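Local coordinates for ABC transporter substrate binding protein (Ribose) (PDB 4WT7) that probably serves as the sugar-binding component of an ABC transporter and binds the sugar alcohol D-allitol, at residues Val155-Gly160 with Ala221-Trp226. Numbering follows the deposited sequence.
Sequences VVVFNG and AIWSAW. With X9X (D-allitol), chain C.
W223 lays the six-membered end of its indole beside the strand 155-158: CE3 packs 3.9 Å from V157 CG1, while the ring edge at CZ3 comes 3.3 Å from F158 O, close to the indole plane. With CG of W223 anti to the backbone N (chi1 179°), the indole lies alongside V157; the strand register itself brings W223 CB to V155 CG1. On the face bearing V156, I222 and F158, I222 CG2 reaches F158 CE2 at 4.0 Å, approaching the phenyl obliquely, and S224 OG stands 3.4 Å from F158 CD2. Three parallel-strand hydrogen bonds tie the backbones: V156 N to A221 O, W223 N to V156 O (2.8 Å) and F158 N to W223 O, the last almost straight at 173°. Beyond them the two backbones diverge, and a water bridges the gap, donating to F158 O (2.8 Å) and accepting from A225 N. Helices 134-148 and 165-178 cover the face of V155, V157 and W223; helix 198-212 covers the other. Farther along, W226 sets one indole face against the allitol, with CAI 3.7 Å above the ring plane, offset toward the rim; W226 NE1 is hydrogen-bonded to D193 OD2. These are neighbouring parallel strands of one alpha/beta lobe of a periplasmic binding protein, and the loop after strand 221-224 carries a tryptophan whose indole face packs on the polyol, as aromatic side chains commonly do in carbohydrate pockets.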
loop_
_atom_site.group_PDB
_atom_site.type_symbol
_atom_site.label_atom_id
_atom_site.label_comp_id
_atom_site.label_asym_id
_atom_site.label_seq_id
_atom_site.Cartn_x
_atom_site.Cartn_y
_atom_site.Cartn_z
ATOM N N VAL A 155 -7.319 -19.964 5.035
ATOM C CA VAL A 155 -6.602 -18.695 5.036
ATOM C C VAL A 155 -7.436 -17.621 5.700
ATOM O O VAL A 155 -8.592 -17.392 5.323
ATOM C CB VAL A 155 -6.274 -18.251 3.597
ATOM C CG1 VAL A 155 -5.440 -16.987 3.593
ATOM C CG2 VAL A 155 -5.532 -19.351 2.866
ATOM N N VAL A 156 -6.856 -16.973 6.703
ATOM C CA VAL A 156 -7.479 -15.840 7.326
ATOM C C VAL A 156 -7.047 -14.628 6.511
ATOM O O VAL A 156 -5.856 -14.459 6.162
ATOM C CB VAL A 156 -7.027 -15.669 8.793
ATOM C CG1 VAL A 156 -7.615 -14.410 9.391
ATOM C CG2 VAL A 156 -7.393 -16.893 9.650
ATOM N N VAL A 157 -8.007 -13.785 6.188
ATOM C CA VAL A 157 -7.749 -12.698 5.260
ATOM C C VAL A 157 -8.120 -11.401 5.952
ATOM O O VAL A 157 -9.218 -11.318 6.519
ATOM C CB VAL A 157 -8.628 -12.840 3.985
ATOM C CG1 VAL A 157 -8.824 -11.509 3.359
ATOM C CG2 VAL A 157 -8.039 -13.841 2.989
ATOM N N PHE A 158 -7.218 -10.419 5.936
ATOM C CA PHE A 158 -7.515 -9.042 6.363
ATOM C C PHE A 158 -7.832 -8.253 5.094
ATOM O O PHE A 158 -6.970 -8.128 4.207
ATOM C CB PHE A 158 -6.300 -8.372 7.034
ATOM C CG PHE A 158 -6.088 -8.744 8.509
ATOM C CD1 PHE A 158 -6.773 -8.075 9.527
ATOM C CD2 PHE A 158 -5.157 -9.708 8.868
ATOM C CE1 PHE A 158 -6.556 -8.400 10.879
ATOM C CE2 PHE A 158 -4.940 -10.035 10.208
ATOM C CZ PHE A 158 -5.625 -9.366 11.210
ATOM N N ASN A 159 -9.048 -7.716 5.005
ATOM C CA ASN A 159 -9.486 -7.034 3.793
ATOM C C ASN A 159 -10.282 -5.806 4.193
ATOM O O ASN A 159 -11.471 -5.701 3.893
ATOM C CB ASN A 159 -10.295 -8.007 2.923
ATOM C CG ASN A 159 -10.761 -7.396 1.595
ATOM O OD1 ASN A 159 -10.133 -6.488 1.031
ATOM N ND2 ASN A 159 -11.885 -7.892 1.099
ATOM N N GLY A 160 -9.626 -4.886 4.913
ATOM C CA GLY A 160 -10.294 -3.719 5.470
ATOM C C GLY A 160 -10.071 -2.441 4.673
ATOM O O GLY A 160 -10.530 -1.367 5.050
ATOM N N ALA A 221 -2.610 -20.101 6.723
ATOM C CA ALA A 221 -2.042 -18.814 6.375
ATOM C C ALA A 221 -2.912 -17.633 6.815
ATOM O O ALA A 221 -4.124 -17.780 7.094
ATOM C CB ALA A 221 -1.806 -18.743 4.885
ATOM N N ILE A 222 -2.270 -16.474 6.889
ATOM C CA ILE A 222 -2.957 -15.223 7.121
ATOM C C ILE A 222 -2.423 -14.209 6.102
ATOM O O ILE A 222 -1.193 -13.949 6.028
ATOM C CB ILE A 222 -2.713 -14.698 8.520
ATOM C CG1 ILE A 222 -3.029 -15.785 9.546
ATOM C CG2 ILE A 222 -3.549 -13.461 8.777
ATOM C CD1 ILE A 222 -2.875 -15.311 10.926
ATOM N N TRP A 223 -3.347 -13.664 5.340
ATOM C CA TRP A 223 -3.050 -12.759 4.242
ATOM C C TRP A 223 -3.517 -11.360 4.586
ATOM O O TRP A 223 -4.573 -11.181 5.199
ATOM C CB TRP A 223 -3.793 -13.233 2.997
ATOM C CG TRP A 223 -3.609 -12.375 1.738
ATOM C CD1 TRP A 223 -2.750 -12.624 0.709
ATOM C CD2 TRP A 223 -4.302 -11.160 1.392
ATOM N NE1 TRP A 223 -2.864 -11.652 -0.257
ATOM C CE2 TRP A 223 -3.800 -10.735 0.138
ATOM C CE3 TRP A 223 -5.289 -10.388 2.014
ATOM C CZ2 TRP A 223 -4.261 -9.575 -0.508
ATOM C CZ3 TRP A 223 -5.734 -9.243 1.395
ATOM C CH2 TRP A 223 -5.227 -8.845 0.138
ATOM N N SER A 224 -2.740 -10.376 4.151
ATOM C CA SER A 224 -3.084 -8.975 4.298
ATOM C C SER A 224 -2.591 -8.252 3.062
ATOM O O SER A 224 -1.643 -8.700 2.422
ATOM C CB SER A 224 -2.372 -8.420 5.525
ATOM O OG SER A 224 -2.686 -9.226 6.645
ATOM N N ALA A 225 -3.178 -7.098 2.772
ATOM C CA ALA A 225 -2.879 -6.380 1.531
ATOM C C ALA A 225 -1.655 -5.474 1.688
ATOM O O ALA A 225 -1.089 -4.986 0.696
ATOM C CB ALA A 225 -4.108 -5.569 1.085
ATOM N N TRP A 226 -1.264 -5.253 2.945
ATOM C CA TRP A 226 -0.085 -4.493 3.300
ATOM C C TRP A 226 0.444 -5.100 4.599
ATOM O O TRP A 226 -0.242 -5.881 5.225
ATOM C CB TRP A 226 -0.387 -3.002 3.444
ATOM C CG TRP A 226 -1.443 -2.694 4.446
ATOM C CD1 TRP A 226 -2.739 -3.141 4.446
ATOM C CD2 TRP A 226 -1.313 -1.849 5.576
ATOM N NE1 TRP A 226 -3.419 -2.646 5.535
ATOM C CE2 TRP A 226 -2.571 -1.838 6.242
ATOM C CE3 TRP A 226 -0.281 -1.089 6.096
ATOM C CZ2 TRP A 226 -2.787 -1.110 7.420
ATOM C CZ3 TRP A 226 -0.498 -0.364 7.249
ATOM C CH2 TRP A 226 -1.733 -0.383 7.901
HETATM O OAA X9X C . -4.189 1.806 2.376
HETATM C CAG X9X C . -3.382 1.077 3.229
HETATM C CAI X9X C . -2.043 0.633 2.738
HETATM O OAC X9X C . -2.146 -0.393 1.780
HETATM C CAK X9X C . -1.209 1.802 2.299
HETATM O OAE X9X C . -1.217 2.678 3.359
HETATM C CAL X9X C . 0.252 1.406 2.082
HETATM O OAF X9X C . 0.791 0.817 3.215
HETATM C CAJ X9X C . 0.568 0.598 0.839
HETATM O OAD X9X C . 0.327 -0.759 0.973
HETATM C CAH X9X C . -0.041 1.109 -0.450
HETATM O OAB X9X C . 0.698 0.831 -1.620
HETATM O O HOH W 1 -5.516 -5.758 4.350
#